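Local coordinates for protein pyruvate carboxylase n-terminal domain (Aquifex aeolicus, PDB 1ULZ) that forms the biotin carboxylase subunit of a pyruvate carboxylase, a protein of the ATP-grasp class with a Rossmann-like N-terminal region and a biotin carboxylase C-terminal domain, at residues Pro393-Ala398 with Lys428-Gly433; Ala333-Ile338 with Lys387-Ala392; Ile422-Glu427 with Lys438-His443. The protein carries 1 engineered substitution. All coordinates share one frame; numbering follows the deposited sequence.

How the interactions relate
Within the biotin carboxylase C-terminal family region, chemistry changes with place in the fold. Interaction 2 is the core contact, where two neighbouring strands of an antiparallel sheet are joined by regular backbone bonds. Helix 395-407 follows directly on strand 384-392, and its first turn enters interaction 1, a partly buried junction with the end of helix 428-432 that combines an indole N-H, an aromatic pair and a long salt bridge. Interaction 3 is buried again and centres on a carboxylate between helices 418-426 and 428-432. Interactions 1 and 3 interleave along the chain and meet where Asp-429 OD2 bonds His-443 NE2; interaction 2 reaches interaction 3 through packing of Cys-336 on Met-425.

Interaction 1: residues Pro393-Ala398 with Lys428-Gly433; sequences PTWDEA and KDFKAG
Trp-395, in the first turn of helix 395-407, brings its indole to the closing turn of helix 428-432, a worked example of how a helix C-terminus can be met by a side-chain donor. The polar part is a forked pair of weak bonds: NE1 of Trp-395 lies 3.0 Å from Lys-431 O and 3.4 Å from Phe-430 O, with N-H to acceptor angles of 132° and 137°. Both oxygens sit at the indole edge, near its plane. Phe-430 O also accepts the backbone N of Gly-433, whose positive phi (83°) completes a Schellman motif.

The apolar part is an aromatic pair that is neither a stack nor edge-to-face. Trp-395 lays CZ2 over one face of the Phe-430 ring, displaced toward the rim, while CH2 of Trp-395 approaches CZ of Phe-430 to 3.6 Å. The centroids of the six-membered ring of Trp-395 and the Phe-430 ring are 5.2 Å apart. Ile-334 and Leu-244 also touch the indole.

The charged part lies on the more exposed side of the contact, where Asp-396 OD2 and Lys-431 NZ form a long salt bridge of 3.7 Å. Lys-431 bends at its CG-CD bond, and its stronger partner is Glu-400, one helical turn beyond Asp-396.

The indole N-H thus adds two weak bonds at the carbonyl end of helix 428-432, one of them to an oxygen already taken by Gly-433 N, while its CZ2 and CH2 carbons add apolar contact with Phe-430.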
loop_
_atom_site.group_PDB
_atom_site.type_symbol
_atom_site.label_atom_id
_atom_site.label_comp_id
_atom_site.label_asym_id
_atom_site.label_seq_id
_atom_site.Cartn_x
_atom_site.Cartn_y
_atom_site.Cartn_z
ATOM N N PRO A 393 2.916 -9.192 8.872
ATOM C CA PRO A 393 3.721 -9.388 10.085
ATOM C C PRO A 393 4.564 -10.665 10.118
ATOM O O PRO A 393 5.651 -10.689 10.698
ATOM C CB PRO A 393 2.676 -9.379 11.202
ATOM C CG PRO A 393 1.581 -8.532 10.641
ATOM C CD PRO A 393 1.495 -9.015 9.218
ATOM N N THR A 394 4.053 -11.723 9.504
ATOM C CA THR A 394 4.751 -13.001 9.487
ATOM C C THR A 394 4.836 -13.594 8.089
ATOM O O THR A 394 4.058 -13.245 7.200
ATOM C CB THR A 394 4.042 -14.022 10.382
ATOM O OG1 THR A 394 2.727 -14.268 9.865
ATOM C CG2 THR A 394 3.939 -13.503 11.802
ATOM N N TRP A 395 5.776 -14.514 7.910
ATOM C CA TRP A 395 5.980 -15.161 6.624
ATOM C C TRP A 395 4.728 -15.814 6.044
ATOM O O TRP A 395 4.399 -15.594 4.882
ATOM C CB TRP A 395 7.085 -16.212 6.730
ATOM C CG TRP A 395 7.208 -17.045 5.499
ATOM C CD1 TRP A 395 6.910 -18.372 5.373
ATOM C CD2 TRP A 395 7.638 -16.604 4.205
ATOM N NE1 TRP A 395 7.129 -18.784 4.080
ATOM C CE2 TRP A 395 7.576 -17.717 3.343
ATOM C CE3 TRP A 395 8.068 -15.374 3.690
ATOM C CZ2 TRP A 395 7.928 -17.640 1.995
ATOM C CZ3 TRP A 395 8.417 -15.298 2.354
ATOM C CH2 TRP A 395 8.344 -16.426 1.522
ATOM N N ASP A 396 4.025 -16.616 6.838
ATOM C CA ASP A 396 2.845 -17.282 6.301
ATOM C C ASP A 396 1.730 -16.320 5.920
ATOM O O ASP A 396 1.032 -16.546 4.931
ATOM C CB ASP A 396 2.303 -18.341 7.264
ATOM C CG ASP A 396 1.263 -19.234 6.601
ATOM O OD1 ASP A 396 0.048 -19.035 6.832
ATOM O OD2 ASP A 396 1.668 -20.125 5.819
ATOM N N GLU A 397 1.565 -15.246 6.690
ATOM C CA GLU A 397 0.537 -14.261 6.383
ATOM C C GLU A 397 0.865 -13.527 5.088
ATOM O O GLU A 397 -0.029 -13.179 4.320
ATOM C CB GLU A 397 0.410 -13.251 7.512
ATOM C CG GLU A 397 0.051 -13.870 8.837
ATOM C CD GLU A 397 -0.183 -12.832 9.901
ATOM O OE1 GLU A 397 -1.316 -12.319 9.994
ATOM O OE2 GLU A 397 0.771 -12.513 10.633
ATOM N N ALA A 398 2.152 -13.291 4.854
ATOM C CA ALA A 398 2.593 -12.599 3.649
ATOM C C ALA A 398 2.329 -13.490 2.441
ATOM O O ALA A 398 1.920 -13.013 1.383
ATOM C CB ALA A 398 4.077 -12.270 3.750
ATOM N N LYS A 428 3.934 -26.556 -0.938
ATOM C CA LYS A 428 4.385 -26.952 0.389
ATOM C C LYS A 428 5.730 -26.383 0.850
ATOM O O LYS A 428 5.823 -25.801 1.933
ATOM C CB LYS A 428 4.429 -28.483 0.468
ATOM C CG LYS A 428 5.068 -29.017 1.737
ATOM C CD LYS A 428 5.206 -30.540 1.692
ATOM C CE LYS A 428 6.102 -31.044 2.826
ATOM N NZ LYS A 428 6.270 -32.533 2.792
ATOM N N ASP A 429 6.774 -26.547 0.047
ATOM C CA ASP A 429 8.077 -26.043 0.461
ATOM C C ASP A 429 8.154 -24.525 0.526
ATOM O O ASP A 429 8.712 -23.972 1.476
ATOM C CB ASP A 429 9.186 -26.583 -0.443
ATOM C CG ASP A 429 9.305 -28.096 -0.369
ATOM O OD1 ASP A 429 9.058 -28.668 0.718
ATOM O OD2 ASP A 429 9.652 -28.713 -1.396
ATOM N N PHE A 430 7.603 -23.841 -0.469
ATOM C CA PHE A 430 7.651 -22.388 -0.432
ATOM C C PHE A 430 6.933 -21.884 0.823
ATOM O O PHE A 430 7.428 -20.993 1.518
ATOM C CB PHE A 430 7.021 -21.781 -1.691
ATOM C CG PHE A 430 7.105 -20.280 -1.737
ATOM C CD1 PHE A 430 6.035 -19.497 -1.340
ATOM C CD2 PHE A 430 8.277 -19.653 -2.120
ATOM C CE1 PHE A 430 6.132 -18.116 -1.323
ATOM C CE2 PHE A 430 8.377 -18.270 -2.102
ATOM C CZ PHE A 430 7.300 -17.506 -1.702
ATOM N N LYS A 431 5.778 -22.470 1.128
ATOM C CA LYS A 431 5.027 -22.059 2.310
ATOM C C LYS A 431 5.846 -22.256 3.571
ATOM O O LYS A 431 5.779 -21.446 4.499
ATOM C CB LYS A 431 3.727 -22.851 2.432
ATOM C CG LYS A 431 2.739 -22.579 1.325
ATOM C CD LYS A 431 1.342 -22.905 1.798
ATOM C CE LYS A 431 1.052 -22.123 3.071
ATOM N NZ LYS A 431 -0.385 -22.166 3.436
ATOM N N ALA A 432 6.619 -23.336 3.597
ATOM C CA ALA A 432 7.459 -23.652 4.741
ATOM C C ALA A 432 8.715 -22.779 4.743
ATOM O O ALA A 432 9.500 -22.804 5.697
ATOM C CB ALA A 432 7.847 -25.134 4.709
ATOM N N GLY A 433 8.902 -22.012 3.672
ATOM C CA GLY A 433 10.065 -21.143 3.579
ATOM C C GLY A 433 11.313 -21.849 3.088
ATOM O O GLY A 433 12.425 -21.356 3.284
#

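Interaction 2: residues Ala333-Ile338 with Lys387-Ala392; sequences AIECRI and KLITWA
Ile-334 and Thr-390, like Cys-336 and Leu-388, are hydrogen-bonded pairs of neighbouring antiparallel strands, 332-339 and 384-392, in the large antiparallel sheet of this ATP-grasp family protein. Four backbone bonds tie the segments together, including Ile-334 N to Thr-390 O at 2.9 Å and Leu-388 N to Cys-336 O at 3.1 Å.

The side chains divide between two faces. On one, Glu-335 and Ile-389 lie side by side and point the same way. With CG anti to the backbone N (chi1 180°), the Glu-335 chain runs out along Ile-389, its CG 3.5 Å from Ile-389 CG1. The Lys-387 side chain crosses that of Glu-335 obliquely, CD of Lys-387 coming within 3.6 Å of Glu-335 OE2. The ammonium does not close a salt bridge with it; NZ of Lys-387 turns to Val-294 O and Glu-12 instead. Helix 296-303 packs over this face, with Met-301 touching Ala-333 and Ile-389.

The face carrying Ile-334, Cys-336, Leu-388 and Thr-390 meets helices 395-407 and 418-426. Met-402 touches three of these residues, and Thr-390 OG1 makes a weak bond to Ala-398 O at the start of the former helix.

Glu-335 OE2 is buried here without a polar partner in the model; against it lie the methylene CG1 of Ile-389 at 3.4 Å and the methyl CD1 of Ile-389 at 3.5 Å.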
loop_
_atom_site.group_PDB
_atom_site.type_symbol
_atom_site.label_atom_id
_atom_site.label_comp_id
_atom_site.label_asym_id
_atom_site.label_seq_id
_atom_site.Cartn_x
_atom_site.Cartn_y
_atom_site.Cartn_z
ATOM N N ALA A 333 7.950 -8.896 3.282
ATOM C CA ALA A 333 7.369 -8.425 2.036
ATOM C C ALA A 333 7.760 -9.368 0.910
ATOM O O ALA A 333 8.890 -9.860 0.857
ATOM C CB ALA A 333 7.851 -7.015 1.724
ATOM N N ILE A 334 6.816 -9.617 0.015
ATOM C CA ILE A 334 7.054 -10.484 -1.123
ATOM C C ILE A 334 6.700 -9.740 -2.397
ATOM O O ILE A 334 5.727 -8.990 -2.428
ATOM C CB ILE A 334 6.179 -11.746 -1.064
ATOM C CG1 ILE A 334 6.414 -12.492 0.252
ATOM C CG2 ILE A 334 6.484 -12.631 -2.260
ATOM C CD1 ILE A 334 5.437 -13.619 0.500
ATOM N N GLU A 335 7.498 -9.934 -3.440
ATOM C CA GLU A 335 7.217 -9.304 -4.726
ATOM C C GLU A 335 7.215 -10.346 -5.836
ATOM O O GLU A 335 8.155 -11.130 -5.970
ATOM C CB GLU A 335 8.244 -8.219 -5.075
ATOM C CG GLU A 335 7.960 -7.556 -6.426
ATOM C CD GLU A 335 9.013 -6.535 -6.836
ATOM O OE1 GLU A 335 10.070 -6.943 -7.359
ATOM O OE2 GLU A 335 8.785 -5.322 -6.632
ATOM N N CYS A 336 6.149 -10.341 -6.627
ATOM C CA CYS A 336 6.008 -11.259 -7.744
ATOM C C CYS A 336 5.972 -10.466 -9.038
ATOM O O CYS A 336 5.263 -9.459 -9.143
ATOM C CB CYS A 336 4.716 -12.058 -7.626
ATOM S SG CYS A 336 4.636 -13.137 -6.214
ATOM N N ARG A 337 6.731 -10.921 -10.026
ATOM C CA ARG A 337 6.750 -10.240 -11.305
ATOM C C ARG A 337 5.638 -10.757 -12.214
ATOM O O ARG A 337 5.584 -11.934 -12.555
ATOM C CB ARG A 337 8.122 -10.401 -11.967
ATOM C CG ARG A 337 9.249 -9.970 -11.045
ATOM C CD ARG A 337 10.492 -9.558 -11.799
ATOM N NE ARG A 337 11.574 -9.215 -10.884
ATOM C CZ ARG A 337 12.765 -8.774 -11.271
ATOM N NH1 ARG A 337 13.029 -8.617 -12.562
ATOM N NH2 ARG A 337 13.696 -8.498 -10.367
ATOM N N ILE A 338 4.735 -9.856 -12.568
ATOM C CA ILE A 338 3.618 -10.162 -13.439
ATOM C C ILE A 338 4.112 -9.853 -14.850
ATOM O O ILE A 338 4.124 -8.696 -15.271
ATOM C CB ILE A 338 2.409 -9.256 -13.124
ATOM C CG1 ILE A 338 2.142 -9.235 -11.615
ATOM C CG2 ILE A 338 1.175 -9.740 -13.883
ATOM C CD1 ILE A 338 1.636 -10.534 -11.051
ATOM N N LYS A 387 4.420 -5.149 -10.977
ATOM C CA LYS A 387 5.138 -5.746 -9.863
ATOM C C LYS A 387 4.189 -5.693 -8.677
ATOM O O LYS A 387 3.861 -4.613 -8.186
ATOM C CB LYS A 387 6.415 -4.972 -9.535
ATOM C CG LYS A 387 7.484 -5.057 -10.606
ATOM C CD LYS A 387 8.798 -4.452 -10.139
ATOM C CE LYS A 387 8.648 -2.991 -9.759
ATOM N NZ LYS A 387 9.973 -2.329 -9.604
ATOM N N LEU A 388 3.737 -6.862 -8.239
ATOM C CA LEU A 388 2.823 -6.965 -7.106
ATOM C C LEU A 388 3.613 -7.267 -5.836
ATOM O O LEU A 388 4.344 -8.255 -5.770
ATOM C CB LEU A 388 1.803 -8.075 -7.359
ATOM C CG LEU A 388 0.802 -8.361 -6.240
ATOM C CD1 LEU A 388 -0.063 -7.126 -5.971
ATOM C CD2 LEU A 388 -0.056 -9.551 -6.642
ATOM N N ILE A 389 3.464 -6.408 -4.834
ATOM C CA ILE A 389 4.170 -6.565 -3.569
ATOM C C ILE A 389 3.195 -6.589 -2.392
ATOM O O ILE A 389 2.316 -5.733 -2.291
ATOM C CB ILE A 389 5.172 -5.404 -3.345
ATOM C CG1 ILE A 389 6.091 -5.260 -4.556
ATOM C CG2 ILE A 389 5.993 -5.652 -2.084
ATOM C CD1 ILE A 389 5.723 -4.121 -5.462
ATOM N N THR A 390 3.350 -7.573 -1.511
ATOM C CA THR A 390 2.490 -7.691 -0.337
ATOM C C THR A 390 3.316 -7.726 0.947
ATOM O O THR A 390 4.390 -8.331 0.991
ATOM C CB THR A 390 1.612 -8.972 -0.380
ATOM O OG1 THR A 390 2.450 -10.136 -0.464
ATOM C CG2 THR A 390 0.661 -8.929 -1.571
ATOM N N TRP A 391 2.813 -7.066 1.986
ATOM C CA TRP A 391 3.491 -7.036 3.280
ATOM C C TRP A 391 2.585 -7.609 4.371
ATOM O O TRP A 391 1.371 -7.434 4.329
ATOM C CB TRP A 391 3.869 -5.600 3.662
ATOM C CG TRP A 391 4.487 -5.518 5.022
ATOM C CD1 TRP A 391 5.816 -5.609 5.323
ATOM C CD2 TRP A 391 3.795 -5.458 6.278
ATOM N NE1 TRP A 391 5.994 -5.620 6.685
ATOM C CE2 TRP A 391 4.770 -5.531 7.295
ATOM C CE3 TRP A 391 2.447 -5.361 6.642
ATOM C CZ2 TRP A 391 4.439 -5.508 8.650
ATOM C CZ3 TRP A 391 2.120 -5.340 7.984
ATOM C CH2 TRP A 391 3.112 -5.414 8.973
ATOM N N ALA A 392 3.187 -8.281 5.348
ATOM C CA ALA A 392 2.457 -8.868 6.474
ATOM C C ALA A 392 3.433 -9.074 7.635
ATOM O O ALA A 392 4.641 -9.134 7.429
ATOM C CB ALA A 392 1.823 -10.203 6.063
#

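Interaction 3: residues Ile422-Glu427 with Lys438-His443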
loop_
_atom_site.group_PDB
_atom_site.type_symbol
_atom_site.label_atom_id
_atom_site.label_comp_id
_atom_site.label_asym_id
_atom_site.label_seq_id
_atom_site.Cartn_x
_atom_site.Cartn_y
_atom_site.Cartn_z
ATOM N N ILE A 422 0.598 -18.243 -8.426
ATOM C CA ILE A 422 -0.405 -18.767 -7.502
ATOM C C ILE A 422 -0.008 -20.168 -7.024
ATOM O O ILE A 422 -0.077 -20.462 -5.834
ATOM C CB ILE A 422 -1.819 -18.810 -8.161
ATOM C CG1 ILE A 422 -2.279 -17.385 -8.489
ATOM C CG2 ILE A 422 -2.818 -19.482 -7.233
ATOM C CD1 ILE A 422 -3.658 -17.294 -9.126
ATOM N N ASN A 423 0.425 -21.027 -7.942
ATOM C CA ASN A 423 0.828 -22.376 -7.554
ATOM C C ASN A 423 2.027 -22.356 -6.594
ATOM O O ASN A 423 2.086 -23.139 -5.642
ATOM C CB ASN A 423 1.169 -23.229 -8.782
ATOM C CG ASN A 423 -0.064 -23.693 -9.540
ATOM O OD1 ASN A 423 -1.116 -23.931 -8.949
ATOM N ND2 ASN A 423 0.071 -23.846 -10.854
ATOM N N ILE A 424 2.982 -21.465 -6.841
ATOM C CA ILE A 424 4.149 -21.370 -5.972
ATOM C C ILE A 424 3.706 -21.013 -4.559
ATOM O O ILE A 424 4.185 -21.592 -3.588
ATOM C CB ILE A 424 5.158 -20.302 -6.476
ATOM C CG1 ILE A 424 5.733 -20.727 -7.831
ATOM C CG2 ILE A 424 6.285 -20.124 -5.471
ATOM C CD1 ILE A 424 6.730 -19.749 -8.417
ATOM N N MET A 425 2.781 -20.063 -4.446
ATOM C CA MET A 425 2.286 -19.640 -3.139
ATOM C C MET A 425 1.586 -20.789 -2.416
ATOM O O MET A 425 1.525 -20.802 -1.189
ATOM C CB MET A 425 1.303 -18.465 -3.279
ATOM C CG MET A 425 1.875 -17.201 -3.908
ATOM S SD MET A 425 3.235 -16.510 -2.958
ATOM C CE MET A 425 4.536 -16.450 -4.201
ATOM N N LYS A 426 1.050 -21.742 -3.179
ATOM C CA LYS A 426 0.357 -22.899 -2.604
ATOM C C LYS A 426 1.297 -24.067 -2.332
ATOM O O LYS A 426 0.951 -24.986 -1.591
ATOM C CB LYS A 426 -0.728 -23.424 -3.548
ATOM C CG LYS A 426 -1.925 -22.538 -3.762
ATOM C CD LYS A 426 -2.908 -23.235 -4.695
ATOM C CE LYS A 426 -4.159 -22.398 -4.910
ATOM N NZ LYS A 426 -5.068 -23.049 -5.891
ATOM N N GLU A 427 2.477 -24.034 -2.940
ATOM C CA GLU A 427 3.428 -25.121 -2.799
ATOM C C GLU A 427 3.976 -25.307 -1.387
ATOM O O GLU A 427 4.415 -24.361 -0.728
ATOM C CB GLU A 427 4.562 -24.948 -3.823
ATOM C CG GLU A 427 5.346 -26.228 -4.103
ATOM C CD GLU A 427 6.389 -26.504 -3.044
ATOM O OE1 GLU A 427 6.633 -27.686 -2.731
ATOM O OE2 GLU A 427 6.979 -25.531 -2.527
ATOM N N LYS A 438 17.249 -23.273 -7.369
ATOM C CA LYS A 438 16.789 -24.350 -8.240
ATOM C C LYS A 438 15.389 -24.820 -7.860
ATOM O O LYS A 438 14.980 -25.943 -8.182
ATOM C CB LYS A 438 17.766 -25.523 -8.187
ATOM C CG LYS A 438 17.875 -26.177 -6.841
ATOM C CD LYS A 438 19.281 -26.699 -6.626
ATOM C CE LYS A 438 19.852 -27.313 -7.902
ATOM N NZ LYS A 438 20.260 -26.268 -8.906
ATOM N N TYR A 439 14.655 -23.943 -7.183
ATOM C CA TYR A 439 13.306 -24.251 -6.745
ATOM C C TYR A 439 12.370 -24.697 -7.863
ATOM O O TYR A 439 11.695 -25.714 -7.730
ATOM C CB TYR A 439 12.693 -23.041 -6.017
ATOM C CG TYR A 439 11.229 -23.215 -5.681
ATOM C CD1 TYR A 439 10.243 -22.910 -6.607
ATOM C CD2 TYR A 439 10.835 -23.722 -4.449
ATOM C CE1 TYR A 439 8.905 -23.103 -6.319
ATOM C CE2 TYR A 439 9.494 -23.921 -4.150
ATOM C CZ TYR A 439 8.539 -23.610 -5.090
ATOM O OH TYR A 439 7.205 -23.801 -4.807
ATOM N N LEU A 440 12.313 -23.941 -8.953
ATOM C CA LEU A 440 11.421 -24.296 -10.051
ATOM C C LEU A 440 11.761 -25.649 -10.662
ATOM O O LEU A 440 10.877 -26.475 -10.907
ATOM C CB LEU A 440 11.442 -23.210 -11.130
ATOM C CG LEU A 440 10.683 -21.936 -10.752
ATOM C CD1 LEU A 440 10.661 -20.976 -11.937
ATOM C CD2 LEU A 440 9.263 -22.305 -10.331
ATOM N N GLU A 441 13.044 -25.875 -10.907
ATOM C CA GLU A 441 13.493 -27.137 -11.472
ATOM C C GLU A 441 13.058 -28.284 -10.562
ATOM O O GLU A 441 12.647 -29.342 -11.039
ATOM C CB GLU A 441 15.015 -27.110 -11.629
ATOM C CG GLU A 441 15.645 -28.420 -12.061
ATOM C CD GLU A 441 17.066 -28.224 -12.549
ATOM O OE1 GLU A 441 17.821 -27.494 -11.874
ATOM O OE2 GLU A 441 17.434 -28.799 -13.600
ATOM N N GLU A 442 13.127 -28.057 -9.252
ATOM C CA GLU A 442 12.745 -29.059 -8.263
ATOM C C GLU A 442 11.236 -29.173 -8.025
ATOM O O GLU A 442 10.800 -30.038 -7.265
ATOM C CB GLU A 442 13.418 -28.765 -6.918
ATOM C CG GLU A 442 14.934 -28.616 -6.985
ATOM C CD GLU A 442 15.558 -28.420 -5.617
ATOM O OE1 GLU A 442 15.051 -27.589 -4.832
ATOM O OE2 GLU A 442 16.566 -29.095 -5.325
ATOM N N HIS A 443 10.440 -28.307 -8.651
ATOM C CA HIS A 443 8.987 -28.360 -8.464
ATOM C C HIS A 443 8.216 -28.188 -9.770
ATOM O O HIS A 443 7.454 -27.235 -9.924
ATOM C CB HIS A 443 8.531 -27.277 -7.480
ATOM C CG HIS A 443 9.176 -27.364 -6.131
ATOM N ND1 HIS A 443 10.492 -27.020 -5.910
ATOM C CD2 HIS A 443 8.685 -27.764 -4.932
ATOM C CE1 HIS A 443 10.786 -27.207 -4.635
ATOM N NE2 HIS A 443 9.708 -27.658 -4.021
#
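Glu-427 meets Tyr-439 and His-443 along almost its whole length, illustrating how one buried carboxylate can serve several partners at once. Its CB starts beside the phenol, 3.0 Å from Tyr-439 OH. CG, swung to the far side from the backbone N (chi1 -160°), comes near both partners, Tyr-439 OH and, more loosely, His-443 CD2. A bend at chi2 (-81°) then brings CD to 3.2 Å from His-443 CD2.

At the tip the two oxygens part. OE2 accepts the hydroxyl of Tyr-439 at 2.9 Å, a bond that arrives from above the carboxylate plane, 37° out of it. OE1 meets the edge of the imidazole, 3.0 Å from His-443 CD2, but makes no hydrogen bond to this ring, whose NE2 is held by Asp-429 OD2. Each oxygen has a backbone partner as well: OE1 takes the N of Asp-429 and OE2 that of Phe-430, the marks of an N-cap. Tyr-439 and His-443 also pack together, CE2 of Tyr-439 lying 3.5 Å above the centre of the His-443 ring.

Beside this polar cluster, CG2 of Ile-424 packs obliquely near the phenol and CD1 of Ile-424 reaches Leu-440 CD2 at 4.1 Å. Glu-427 thus sits at the junction where helix 418-426 ends and helix 428-432 begins, with the 438-443 segment folded back against both; Phe-430 touches Ile-424 and Tyr-439, and Met-425 carries the packing on to helix 395-407.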